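Local coordinates for putative ABC transporter, periplasmic binding protein, amino acid (Neisseria gonorrhoeae, PDB 2YLN), which probably serves as the periplasmic solute receptor for L-cystine, delivering the amino acid to an ABC transporter for uptake, at residues A[66-70]-A[210-216]; A[103-107]-A[170-174]; A[137-141]-A[255-260]; A[159-164]-A[178-184]. The protein carries 1 engineered substitution. All blocks are in the same frame, centred on the assembly; numbering follows the deposited sequence.

Interactions 1 and 2 share the bound ligand: both touch the cysteine of chain C, whose sulfur lies at disulfide distance from that of the chain B cysteine, as expected of cystine. Their centres are about 15 Å apart, with nearest atoms about 6 Å apart, and interaction 2 is nested in sequence within the loop closed by interaction 1. Interaction 4 adjoins interaction 2 along the chain, at the other end of helix 174-181, yet its centre lies about 18 Å from that of interaction 2. Interactions 3 and 4 lie on opposite sides of the chain's centre, their centres about 33 Å apart; the side chain of Tyr-141 is about 9 Å from a bound cysteine.

Interaction 1 of 4, residues A[66-70]-A[210-216]; sequences TYAPF and DELAVLD. With CYS (cysteine), chain C.
A buried, largely apolar contact sets Tyr-67, Pro-69 and Phe-70, at the end of strand 66-67 and in the turn beyond it, against Ala-213 in the first turn of helix 211-220, bordering the ligand pocket. The Ala-213 methyl touches both aromatic rings obliquely, with CB 3.7 Å from Tyr-67 CE1 and 3.9 Å from Phe-70 CE2. Pro-69, preceded by a cis peptide bond, runs past Asp-216 in the opposite direction, its CD 3.8 Å from Asp-216 CB.

Asp-210 is the N-cap of the helix. Its OD2 takes the N-H of Ala-213 through the anti lone pair (2.9 Å) and a weak bond from Leu-212 N, while OD1 pairs with Ser-144. The same OD2 meets the edge of the Phe-70 ring in plane, 3.3 Å from CZ, with ring and carboxylate planes 76° apart. A water donates to both Ala-68 O and Ala-213 O, bridging the backbones.

With CG anti to the backbone N (chi1 -175°), the Tyr-67 ring reaches between Phe-70 on one face and the chain C cysteine on the other; the ligand nitrogen lies 3.1 Å above the ring centre. Tyr-67 OH is hydrogen-bonded to Asn-209, which fixes the far end of the ring. The electron-rich face presented to the amino group is consistent with a cation-pi contribution to ligand binding.

Interaction 2 of 4, residues A[103-107]-A[170-174]; sequences TQWDS and SLTSN. With CYS (cysteine), chain B; CYS (cysteine), chain C.
Asp-106 and Trp-105, in the loop before helix 108-114, grip the type I turn Ser-170 to Ser-173 that leads into helix 174-181. Three hydrogen bonds carry the polar part. Asp-106 OD1 receives the Thr-172 hydroxyl on its anti lone pair (2.7 Å from OG1) and Thr-172 N from above the carboxylate plane (2.9 Å), while OD2 accepts a longer bond from Leu-171 N on its syn lone pair. A water donating to Trp-105 O and Thr-172 OG1 adds a further link. Within the turn, Ser-173 OG bonds Ser-170 O and caps the helix at Gly-176 N.

The indole also packs against the turn, Trp-105 NE1 lying 3.6 Å from Ser-173 CB. Other contacts are with the ligand. Trp-105, its CG anti to the backbone N (chi1 177°), lays one indole face against both halves of cystine: chain C CB lies 3.3 Å and chain B CB 3.6 Å above the ring plane. In the conformer described, Ser-170 OG donates to OXT of the chain C cysteine (2.7 Å); Asn-174 N donates to OXT of the chain B cysteine (2.9 Å).

Holding the turn by two consecutive backbone N-H groups and a hydroxyl, Asp-106 probably acts from the second shell, positioning two of the donors, Ser-170 OG and Asn-174 N, that meet the ligand carboxylates.

Interaction 3 of 4, residues A[137-141]-A[255-260]; sequences KSEPY and FSTAIN
Ile-259 overlaps the loop at Ser-138 and Glu-139, its CD1 3.3 Å from Ser-138 OG and 3.5 Å from Glu-139 O. In the two-lobed fold of solute-binding family 3, this packs helix 249-264 against the loop joining strand 135-137 to strand 142-151, both of which pair with strand 238-245. The same CD1 methyl comes to the edge of the Tyr-141 ring near its plane, 4.2 Å from CD2; the hydroxyl of that tyrosine is engaged by Asp-83. From helix 82-94, Val-90 also touches Ile-259, so the isoleucine lies between this loop and a second helix.

Polar atoms line the outer margin. Asn-260 OD1 approaches Glu-139 CG, and carboxylate and amide are turned 59° apart; rather than bonding directly, they are joined through two waters. One water donates to Glu-139 OE1 and accepts from Asn-260 ND2; the other donates to Asn-260 OD1 and only weakly to Glu-139 OE2. On the inner side, Ser-138 OG donates to Glu-139 O from above the carbonyl plane and is also bonded to Leu-242 N, pinning the loop to strand 238-245. The one direct hydrogen bond between loop and helix is nearly straight: Glu-139 N to Ser-256 OG, 2.9 Å with an angle of 172° at the hydrogen.

Interaction 4 of 4, residues A[159-164]-A[178-184]; sequences IADIKG and KAKAAGA
Lys-178 meets Ile-159 through its aliphatic chain, the two side chains crossing at about a right angle. The isoleucine extends with CG1 anti to the backbone N (chi1 -164°), which carries CD1 to within 3.8 Å of Lys-178 CG; in the conformer described, Lys-178, bent at chi2, also brings CE alongside the same methyl. Both residues rest on Leu-208 of strand 206-210. One residue on, Ala-179 makes a marginal contact with the end of Ile-162, and its methyl is also set against Thr-167 and Gln-169 of strand 166-169.

Ala-182 turns its methyl into the contact, where CB lies 3.8 Å from Ile-162 CG1. Its carbonyl oxygen and that of Ile-159 are tied by a water that donates to both, 2.9 Å from Ala-182 O and 2.8 Å from Ile-159 O. Here helix 174-181 ends, and Gly-183, with positive phi, closes it in a Schellman motif: Gly-183 N bonds back to Lys-180 O and Ala-184 N to Ala-179 O. The helix is the connection of a beta-alpha-beta crossover between the parallel strands 166-169 and 185-188, and the loop 159-164 leads into the first of those strands.

Gly-183 O then accepts the N-H of Gly-164 at 2.8 Å, nearly straight at the hydrogen (173°) but 45° out of the carbonyl plane. CA of Lys-163 makes CA-H...O contacts with both Ala-182 O and Gly-183 O. Ala-184 CA follows suit toward Ile-162 O (3.3 Å), while its methyl lies 4.1 Å from Ile-162 CD1.

Interaction 1 of 4, residues A[66-70]-A[210-216]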
loop_
_atom_site.group_PDB
_atom_site.type_symbol
_atom_site.label_atom_id
_atom_site.label_comp_id
_atom_site.label_asym_id
_atom_site.label_seq_id
_atom_site.Cartn_x
_atom_site.Cartn_y
_atom_site.Cartn_z
ATOM N N THR A 66 9.159 -4.602 0.012
ATOM C CA THR A 66 8.945 -6.045 -0.087
ATOM C C THR A 66 7.562 -6.364 -0.633
ATOM O O THR A 66 6.983 -7.434 -0.362
ATOM C CB THR A 66 9.147 -6.686 1.257
ATOM O OG1 THR A 66 8.209 -6.114 2.173
ATOM C CG2 THR A 66 10.558 -6.490 1.808
ATOM N N TYR A 67 6.982 -5.464 -1.455
ATOM C CA TYR A 67 5.573 -5.541 -1.869
ATOM C C TYR A 67 5.445 -5.144 -3.336
ATOM O O TYR A 67 4.996 -4.018 -3.634
ATOM C CB TYR A 67 4.717 -4.725 -0.948
ATOM C CG TYR A 67 3.231 -4.761 -1.144
ATOM C CD1 TYR A 67 2.527 -5.926 -1.430
ATOM C CD2 TYR A 67 2.501 -3.613 -0.960
ATOM C CE1 TYR A 67 1.176 -5.958 -1.491
ATOM C CE2 TYR A 67 1.099 -3.622 -0.989
ATOM C CZ TYR A 67 0.440 -4.837 -1.214
ATOM O OH TYR A 67 -0.946 -4.820 -1.186
ATOM N N ALA A 68 5.814 -6.009 -4.247
ATOM C CA ALA A 68 5.700 -5.751 -5.675
ATOM C C ALA A 68 4.219 -5.706 -6.038
ATOM O O ALA A 68 3.423 -6.474 -5.517
ATOM C CB ALA A 68 6.435 -6.754 -6.482
ATOM N N PRO A 69 3.800 -4.849 -6.993
ATOM C CA PRO A 69 4.609 -3.933 -7.815
ATOM C C PRO A 69 4.628 -2.498 -7.257
ATOM O O PRO A 69 4.943 -1.558 -7.973
ATOM C CB PRO A 69 3.901 -3.986 -9.168
ATOM C CG PRO A 69 2.478 -4.051 -8.755
ATOM C CD PRO A 69 2.454 -4.954 -7.548
ATOM N N PHE A 70 4.302 -2.343 -5.975
ATOM C CA PHE A 70 4.141 -1.035 -5.339
ATOM C C PHE A 70 5.443 -0.499 -4.747
ATOM O O PHE A 70 5.667 0.733 -4.779
ATOM C CB PHE A 70 3.052 -1.118 -4.255
ATOM C CG PHE A 70 1.715 -1.455 -4.803
ATOM C CD1 PHE A 70 1.001 -0.606 -5.652
ATOM C CD2 PHE A 70 1.029 -2.641 -4.498
ATOM C CE1 PHE A 70 -0.247 -0.883 -6.103
ATOM C CE2 PHE A 70 -0.257 -2.910 -4.944
ATOM C CZ PHE A 70 -0.920 -2.010 -5.735
ATOM N N ASP A 210 -4.559 -6.818 -2.173
ATOM C CA ASP A 210 -4.871 -5.968 -3.271
ATOM C C ASP A 210 -4.963 -6.711 -4.586
ATOM O O ASP A 210 -4.100 -7.524 -4.900
ATOM C CB ASP A 210 -3.734 -4.895 -3.371
ATOM C CG ASP A 210 -3.997 -3.986 -4.556
ATOM O OD1 ASP A 210 -4.837 -3.063 -4.396
ATOM O OD2 ASP A 210 -3.391 -4.218 -5.622
ATOM N N GLU A 211 -5.944 -6.353 -5.407
ATOM C CA GLU A 211 -6.130 -7.013 -6.699
ATOM C C GLU A 211 -4.898 -6.978 -7.576
ATOM O O GLU A 211 -4.532 -7.954 -8.240
ATOM C CB GLU A 211 -7.307 -6.397 -7.443
ATOM C CG GLU A 211 -7.588 -7.098 -8.754
ATOM C CD GLU A 211 -8.337 -6.264 -9.785
ATOM O OE1 GLU A 211 -8.286 -5.009 -9.721
ATOM O OE2 GLU A 211 -8.967 -6.814 -10.646
ATOM N N LEU A 212 -4.312 -5.773 -7.692
ATOM C CA LEU A 212 -3.160 -5.614 -8.585
ATOM C C LEU A 212 -1.917 -6.334 -8.074
ATOM O O LEU A 212 -1.152 -6.884 -8.883
ATOM C CB LEU A 212 -2.874 -4.127 -8.809
ATOM C CG LEU A 212 -4.075 -3.347 -9.387
ATOM C CD1 LEU A 212 -3.774 -1.885 -9.415
ATOM C CD2 LEU A 212 -4.424 -3.820 -10.780
ATOM N N ALA A 213 -1.705 -6.325 -6.740
ATOM C CA ALA A 213 -0.560 -7.078 -6.199
ATOM C C ALA A 213 -0.736 -8.568 -6.434
ATOM O O ALA A 213 0.218 -9.288 -6.760
ATOM C CB ALA A 213 -0.370 -6.788 -4.723
ATOM N N VAL A 214 -1.941 -9.074 -6.283
ATOM C CA VAL A 214 -2.219 -10.494 -6.519
ATOM C C VAL A 214 -2.052 -10.839 -8.008
ATOM O O VAL A 214 -1.394 -11.816 -8.336
ATOM C CB VAL A 214 -3.606 -10.892 -5.987
ATOM C CG1 VAL A 214 -3.936 -12.303 -6.440
ATOM C CG2 VAL A 214 -3.649 -10.768 -4.467
ATOM N N LEU A 215 -2.614 -9.980 -8.888
ATOM C CA LEU A 215 -2.430 -10.230 -10.298
ATOM C C LEU A 215 -0.970 -10.228 -10.694
ATOM O O LEU A 215 -0.521 -11.066 -11.525
ATOM C CB LEU A 215 -3.233 -9.226 -11.127
ATOM C CG LEU A 215 -4.724 -9.373 -11.064
ATOM C CD1 LEU A 215 -5.395 -8.203 -11.784
ATOM C CD2 LEU A 215 -5.235 -10.696 -11.644
ATOM N N ASP A 216 -0.170 -9.327 -10.132
ATOM C CA ASP A 216 1.287 -9.258 -10.421
ATOM C C ASP A 216 1.953 -10.564 -10.008
ATOM O O ASP A 216 2.751 -11.141 -10.756
ATOM C CB ASP A 216 1.904 -8.058 -9.730
ATOM C CG ASP A 216 3.303 -7.766 -10.267
ATOM O OD1 ASP A 216 3.382 -7.320 -11.436
ATOM O OD2 ASP A 216 4.243 -7.980 -9.525
HETATM N N CYS C . 2.258 -5.530 1.839
HETATM C CA CYS C . 1.667 -5.857 3.160
HETATM C C CYS C . 0.721 -7.055 2.966
HETATM O O CYS C . 0.643 -7.552 1.813
HETATM C CB CYS C . 0.902 -4.676 3.694
HETATM S SG CYS C . -0.542 -4.266 2.620
HETATM O OXT CYS C . 0.135 -7.423 3.966
HETATM O O HOH W 1 2.736 -9.104 -5.629
#

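Interaction 2 of 4, residues A[103-107]-A[170-174]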
loop_
_atom_site.group_PDB
_atom_site.type_symbol
_atom_site.label_atom_id
_atom_site.label_comp_id
_atom_site.label_asym_id
_atom_site.label_seq_id
_atom_site.Cartn_x
_atom_site.Cartn_y
_atom_site.Cartn_z
ATOM N N THR A 103 10.551 -0.467 6.118
ATOM C CA THR A 103 9.860 -0.747 7.387
ATOM C C THR A 103 8.921 -1.919 7.239
ATOM O O THR A 103 8.146 -1.953 6.267
ATOM C CB THR A 103 9.147 0.499 7.864
ATOM O OG1 THR A 103 10.095 1.571 8.008
ATOM C CG2 THR A 103 8.415 0.311 9.173
ATOM N N GLN A 104 8.898 -2.842 8.209
ATOM C CA GLN A 104 7.902 -3.902 8.263
ATOM C C GLN A 104 6.513 -3.304 8.298
ATOM O O GLN A 104 6.250 -2.337 9.038
ATOM C CB GLN A 104 8.104 -4.764 9.512
ATOM C CG GLN A 104 9.378 -5.544 9.551
ATOM C CD GLN A 104 9.612 -6.476 8.382
ATOM O OE1 GLN A 104 10.611 -6.348 7.592
ATOM N NE2 GLN A 104 8.746 -7.390 8.214
ATOM N N TRP A 105 5.567 -3.933 7.609
ATOM C CA TRP A 105 4.223 -3.389 7.570
ATOM C C TRP A 105 3.652 -3.153 8.948
ATOM O O TRP A 105 3.076 -2.108 9.242
ATOM C CB TRP A 105 3.219 -4.237 6.717
ATOM C CG TRP A 105 1.915 -3.560 6.871
ATOM C CD1 TRP A 105 0.948 -3.822 7.807
ATOM C CD2 TRP A 105 1.579 -2.260 6.402
ATOM N NE1 TRP A 105 0.053 -2.815 7.912
ATOM C CE2 TRP A 105 0.465 -1.811 7.086
ATOM C CE3 TRP A 105 2.189 -1.372 5.482
ATOM C CZ2 TRP A 105 -0.045 -0.565 6.940
ATOM C CZ3 TRP A 105 1.660 -0.126 5.326
ATOM C CH2 TRP A 105 0.606 0.281 6.061
ATOM N N ASP A 106 3.778 -4.130 9.860
ATOM C CA ASP A 106 3.153 -3.994 11.149
ATOM C C ASP A 106 3.771 -2.987 12.037
ATOM O O ASP A 106 3.226 -2.677 13.114
ATOM C CB ASP A 106 2.968 -5.376 11.797
ATOM C CG ASP A 106 1.839 -6.223 11.145
ATOM O OD1 ASP A 106 0.884 -5.647 10.666
ATOM O OD2 ASP A 106 1.927 -7.409 11.135
ATOM N N SER A 107 4.850 -2.356 11.626
ATOM C CA SER A 107 5.507 -1.243 12.273
ATOM C C SER A 107 5.218 0.107 11.581
ATOM O O SER A 107 5.695 1.142 12.039
ATOM C CB SER A 107 7.012 -1.425 12.364
ATOM O OG SER A 107 7.336 -2.563 13.151
ATOM N N SER A 170 -0.746 -9.766 7.265
ATOM C CA SER A 170 -0.164 -8.802 8.130
ATOM C C SER A 170 -1.260 -8.262 9.068
ATOM O O SER A 170 -2.339 -7.888 8.621
ATOM C CB SER A 170 0.535 -7.683 7.374
ATOM O OG SER A 170 -0.388 -6.969 6.557
ATOM N N LEU A 171 -1.039 -8.305 10.382
ATOM C CA LEU A 171 -2.130 -8.111 11.337
ATOM C C LEU A 171 -2.772 -6.750 11.314
ATOM O O LEU A 171 -3.960 -6.605 11.585
ATOM C CB LEU A 171 -1.718 -8.435 12.715
ATOM C CG LEU A 171 -1.266 -9.850 12.950
ATOM C CD1 LEU A 171 -0.936 -9.969 14.464
ATOM C CD2 LEU A 171 -2.265 -10.886 12.413
ATOM N N THR A 172 -1.964 -5.713 11.074
ATOM C CA THR A 172 -2.426 -4.332 11.205
ATOM C C THR A 172 -2.800 -3.725 9.876
ATOM O O THR A 172 -3.215 -2.566 9.836
ATOM C CB THR A 172 -1.332 -3.431 11.848
ATOM O OG1 THR A 172 -0.282 -3.253 10.897
ATOM C CG2 THR A 172 -0.830 -4.018 13.176
ATOM N N SER A 173 -2.668 -4.460 8.777
ATOM C CA SER A 173 -3.108 -3.927 7.485
ATOM C C SER A 173 -4.595 -3.812 7.462
ATOM O O SER A 173 -5.314 -4.477 8.219
ATOM C CB SER A 173 -2.569 -4.799 6.328
ATOM O OG SER A 173 -3.113 -6.086 6.406
ATOM N N ASN A 174 -5.137 -3.060 6.523
ATOM C CA ASN A 174 -6.540 -3.093 6.308
ATOM C C ASN A 174 -7.061 -4.478 6.044
ATOM O O ASN A 174 -8.171 -4.854 6.457
ATOM C CB ASN A 174 -7.016 -2.077 5.259
ATOM C CG ASN A 174 -6.553 -2.371 3.854
ATOM O OD1 ASN A 174 -5.370 -2.508 3.571
ATOM N ND2 ASN A 174 -7.537 -2.516 2.977
HETATM N N CYS B . -3.241 -1.326 1.989
HETATM C CA CYS B . -2.561 -1.636 3.263
HETATM C C CYS B . -3.157 -0.821 4.412
HETATM O O CYS B . -3.631 0.296 4.112
HETATM C CB CYS B . -1.063 -1.331 3.171
HETATM S SG CYS B . -0.197 -2.304 1.942
HETATM O OXT CYS B . -3.092 -1.303 5.561
HETATM N N CYS C . 2.258 -5.530 1.839
HETATM C CA CYS C . 1.667 -5.857 3.160
HETATM C C CYS C . 0.721 -7.055 2.966
HETATM O O CYS C . 0.643 -7.552 1.813
HETATM C CB CYS C . 0.902 -4.676 3.694
HETATM S SG CYS C . -0.542 -4.266 2.620
HETATM O OXT CYS C . 0.135 -7.423 3.966
HETATM O O HOH W 2 1.079 -0.404 10.337
#

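Interaction 3 of 4, residues A[137-141]-A[255-260]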
loop_
_atom_site.group_PDB
_atom_site.type_symbol
_atom_site.label_atom_id
_atom_site.label_comp_id
_atom_site.label_asym_id
_atom_site.label_seq_id
_atom_site.Cartn_x
_atom_site.Cartn_y
_atom_site.Cartn_z
ATOM N N LYS A 137 -4.361 12.327 4.546
ATOM C CA LYS A 137 -3.950 11.714 3.290
ATOM C C LYS A 137 -3.993 12.766 2.189
ATOM O O LYS A 137 -4.922 13.548 2.077
ATOM C CB LYS A 137 -4.921 10.578 2.947
ATOM C CG LYS A 137 -4.603 9.797 1.724
ATOM C CD LYS A 137 -5.720 8.792 1.368
ATOM C CE LYS A 137 -6.939 9.451 0.742
ATOM N NZ LYS A 137 -8.004 8.469 0.371
ATOM N N SER A 138 -2.940 12.792 1.374
ATOM C CA SER A 138 -2.946 13.627 0.171
ATOM C C SER A 138 -4.050 13.214 -0.790
ATOM O O SER A 138 -4.646 12.146 -0.689
ATOM C CB SER A 138 -1.606 13.454 -0.537
ATOM O OG SER A 138 -1.445 12.204 -1.171
ATOM N N GLU A 139 -4.208 14.007 -1.846
ATOM C CA GLU A 139 -4.870 13.565 -3.027
ATOM C C GLU A 139 -4.390 12.186 -3.377
ATOM O O GLU A 139 -3.184 11.945 -3.390
ATOM C CB GLU A 139 -4.478 14.503 -4.191
ATOM C CG GLU A 139 -5.027 14.084 -5.546
ATOM C CD GLU A 139 -6.493 14.245 -5.678
ATOM O OE1 GLU A 139 -7.111 15.061 -4.972
ATOM O OE2 GLU A 139 -7.006 13.563 -6.644
ATOM N N PRO A 140 -5.298 11.234 -3.723
ATOM C CA PRO A 140 -4.802 9.933 -4.050
ATOM C C PRO A 140 -3.964 9.895 -5.319
ATOM O O PRO A 140 -4.259 10.587 -6.296
ATOM C CB PRO A 140 -6.067 9.094 -4.221
ATOM C CG PRO A 140 -7.060 9.761 -3.257
ATOM C CD PRO A 140 -6.744 11.271 -3.514
ATOM N N TYR A 141 -2.963 9.042 -5.299
ATOM C CA TYR A 141 -2.181 8.702 -6.475
ATOM C C TYR A 141 -2.605 7.422 -7.142
ATOM O O TYR A 141 -2.131 7.125 -8.251
ATOM C CB TYR A 141 -0.690 8.789 -6.237
ATOM C CG TYR A 141 -0.143 8.010 -5.029
ATOM C CD1 TYR A 141 -0.275 6.676 -4.946
ATOM C CD2 TYR A 141 0.481 8.632 -4.007
ATOM C CE1 TYR A 141 0.245 5.945 -3.884
ATOM C CE2 TYR A 141 1.066 7.944 -2.946
ATOM C CZ TYR A 141 0.939 6.572 -2.920
ATOM O OH TYR A 141 1.539 5.898 -1.855
ATOM N N PHE A 255 1.928 18.324 -1.092
ATOM C CA PHE A 255 1.907 17.006 -1.660
ATOM C C PHE A 255 0.781 16.864 -2.670
ATOM O O PHE A 255 1.028 16.316 -3.763
ATOM C CB PHE A 255 1.773 15.947 -0.568
ATOM C CG PHE A 255 2.999 15.770 0.329
ATOM C CD1 PHE A 255 4.283 15.844 -0.090
ATOM C CD2 PHE A 255 2.807 15.469 1.638
ATOM C CE1 PHE A 255 5.307 15.636 0.788
ATOM C CE2 PHE A 255 3.845 15.259 2.485
ATOM C CZ PHE A 255 5.110 15.366 2.040
ATOM N N SER A 256 -0.430 17.307 -2.339
ATOM C CA SER A 256 -1.526 17.164 -3.240
ATOM C C SER A 256 -1.344 17.971 -4.505
ATOM O O SER A 256 -1.718 17.506 -5.593
ATOM C CB SER A 256 -2.795 17.566 -2.555
ATOM O OG SER A 256 -3.097 16.627 -1.504
ATOM N N THR A 257 -0.774 19.168 -4.380
ATOM C CA THR A 257 -0.522 20.003 -5.562
ATOM C C THR A 257 0.450 19.284 -6.488
ATOM O O THR A 257 0.204 19.231 -7.693
ATOM C CB THR A 257 0.007 21.366 -5.114
ATOM O OG1 THR A 257 -0.966 22.071 -4.366
ATOM C CG2 THR A 257 0.376 22.264 -6.296
ATOM N N ALA A 258 1.526 18.701 -5.963
ATOM C CA ALA A 258 2.461 17.980 -6.768
ATOM C C ALA A 258 1.780 16.787 -7.456
ATOM O O ALA A 258 2.017 16.521 -8.639
ATOM C CB ALA A 258 3.657 17.533 -5.924
ATOM N N ILE A 259 1.030 15.988 -6.705
ATOM C CA ILE A 259 0.314 14.857 -7.240
ATOM C C ILE A 259 -0.653 15.298 -8.335
ATOM O O ILE A 259 -0.675 14.639 -9.432
ATOM C CB ILE A 259 -0.369 14.076 -6.115
ATOM C CG1 ILE A 259 0.672 13.341 -5.275
ATOM C CG2 ILE A 259 -1.403 13.060 -6.688
ATOM C CD1 ILE A 259 0.151 12.836 -3.958
ATOM N N ASN A 260 -1.374 16.383 -8.173
ATOM C CA ASN A 260 -2.252 16.864 -9.227
ATOM C C ASN A 260 -1.494 17.230 -10.465
ATOM O O ASN A 260 -2.006 17.072 -11.578
ATOM C CB ASN A 260 -3.108 18.010 -8.695
ATOM C CG ASN A 260 -4.189 17.543 -7.773
ATOM O OD1 ASN A 260 -4.590 16.396 -7.778
ATOM N ND2 ASN A 260 -4.696 18.480 -6.949
HETATM O O HOH W 3 -6.156 17.615 -4.249
HETATM O O HOH W 4 -7.196 15.953 -8.705
#

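Interaction 4 of 4, residues A[159-164]-A[178-184]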
loop_
_atom_site.group_PDB
_atom_site.type_symbol
_atom_site.label_atom_id
_atom_site.label_comp_id
_atom_site.label_asym_id
_atom_site.label_seq_id
_atom_site.Cartn_x
_atom_site.Cartn_y
_atom_site.Cartn_z
ATOM N N ILE A 159 -15.753 -13.549 1.123
ATOM C CA ILE A 159 -15.322 -13.037 2.368
ATOM C C ILE A 159 -16.201 -13.558 3.517
ATOM O O ILE A 159 -15.784 -13.696 4.671
ATOM C CB ILE A 159 -15.251 -11.496 2.321
ATOM C CG1 ILE A 159 -14.419 -10.985 3.498
ATOM C CG2 ILE A 159 -16.586 -10.840 2.272
ATOM C CD1 ILE A 159 -14.000 -9.476 3.288
ATOM N N ALA A 160 -17.409 -13.921 3.201
ATOM C CA ALA A 160 -18.313 -14.567 4.126
ATOM C C ALA A 160 -17.971 -15.991 4.550
ATOM O O ALA A 160 -18.626 -16.546 5.410
ATOM C CB ALA A 160 -19.733 -14.544 3.580
ATOM N N ASP A 161 -17.032 -16.590 3.851
ATOM C CA ASP A 161 -16.677 -17.989 4.034
ATOM C C ASP A 161 -15.398 -18.171 4.884
ATOM O O ASP A 161 -14.944 -19.297 5.084
ATOM C CB ASP A 161 -16.492 -18.690 2.710
ATOM C CG ASP A 161 -17.732 -18.826 1.900
ATOM O OD1 ASP A 161 -18.810 -18.624 2.458
ATOM O OD2 ASP A 161 -17.577 -19.210 0.733
ATOM N N ILE A 162 -14.846 -17.078 5.364
ATOM C CA ILE A 162 -13.608 -17.187 6.087
ATOM C C ILE A 162 -13.716 -17.201 7.581
ATOM O O ILE A 162 -12.719 -17.250 8.300
ATOM C CB ILE A 162 -12.543 -16.200 5.590
ATOM C CG1 ILE A 162 -12.879 -14.736 6.011
ATOM C CG2 ILE A 162 -12.276 -16.440 4.062
ATOM C CD1 ILE A 162 -11.773 -13.797 5.614
ATOM N N LYS A 163 -14.925 -17.183 8.121
ATOM C CA LYS A 163 -15.119 -17.269 9.542
ATOM C C LYS A 163 -14.501 -18.592 9.995
ATOM O O LYS A 163 -14.820 -19.717 9.498
ATOM C CB LYS A 163 -16.614 -17.212 9.946
ATOM C CG LYS A 163 -16.747 -17.096 11.454
ATOM C CD LYS A 163 -18.216 -16.959 11.864
ATOM C CE LYS A 163 -18.342 -16.960 13.399
ATOM N NZ LYS A 163 -19.783 -16.895 13.844
ATOM N N GLY A 164 -13.626 -18.480 10.981
ATOM C CA GLY A 164 -12.974 -19.645 11.501
ATOM C C GLY A 164 -11.896 -20.292 10.665
ATOM O O GLY A 164 -11.314 -21.259 11.091
ATOM N N LYS A 178 -9.737 -6.493 8.405
ATOM C CA LYS A 178 -10.962 -6.975 7.775
ATOM C C LYS A 178 -11.132 -8.478 7.978
ATOM O O LYS A 178 -12.223 -8.979 8.287
ATOM C CB LYS A 178 -11.003 -6.583 6.290
ATOM C CG LYS A 178 -12.314 -6.940 5.604
ATOM C CD LYS A 178 -13.507 -6.158 6.132
ATOM C CE LYS A 178 -14.682 -6.036 5.114
ATOM N NZ LYS A 178 -15.530 -4.944 5.701
ATOM N N ALA A 179 -10.022 -9.235 7.842
ATOM C CA ALA A 179 -10.055 -10.685 8.109
ATOM C C ALA A 179 -10.520 -10.891 9.568
ATOM O O ALA A 179 -11.341 -11.774 9.845
ATOM C CB ALA A 179 -8.741 -11.350 7.839
ATOM N N LYS A 180 -9.969 -10.120 10.497
ATOM C CA LYS A 180 -10.409 -10.210 11.893
ATOM C C LYS A 180 -11.892 -9.947 12.026
ATOM O O LYS A 180 -12.606 -10.702 12.711
ATOM C CB LYS A 180 -9.580 -9.237 12.742
ATOM C CG LYS A 180 -9.873 -9.174 14.202
ATOM C CD LYS A 180 -8.927 -8.132 14.941
ATOM C CE LYS A 180 -9.406 -7.758 16.458
ATOM N NZ LYS A 180 -10.768 -8.298 16.866
ATOM N N ALA A 181 -12.371 -8.870 11.422
ATOM C CA ALA A 181 -13.793 -8.513 11.487
ATOM C C ALA A 181 -14.682 -9.600 10.912
ATOM O O ALA A 181 -15.820 -9.722 11.358
ATOM C CB ALA A 181 -14.016 -7.171 10.762
ATOM N N ALA A 182 -14.163 -10.355 9.904
ATOM C CA ALA A 182 -14.865 -11.425 9.241
ATOM C C ALA A 182 -14.819 -12.691 10.073
ATOM O O ALA A 182 -15.404 -13.713 9.668
ATOM C CB ALA A 182 -14.292 -11.681 7.855
ATOM N N GLY A 183 -14.198 -12.687 11.228
ATOM C CA GLY A 183 -14.130 -13.828 12.115
ATOM C C GLY A 183 -13.118 -14.865 11.743
ATOM O O GLY A 183 -13.155 -16.012 12.242
ATOM N N ALA A 184 -12.142 -14.502 10.903
ATOM C CA ALA A 184 -11.123 -15.454 10.490
ATOM C C ALA A 184 -10.165 -15.730 11.654
ATOM O O ALA A 184 -10.044 -14.985 12.629
ATOM C CB ALA A 184 -10.317 -14.874 9.315
HETATM O O HOH W 5 -16.694 -14.501 7.214
#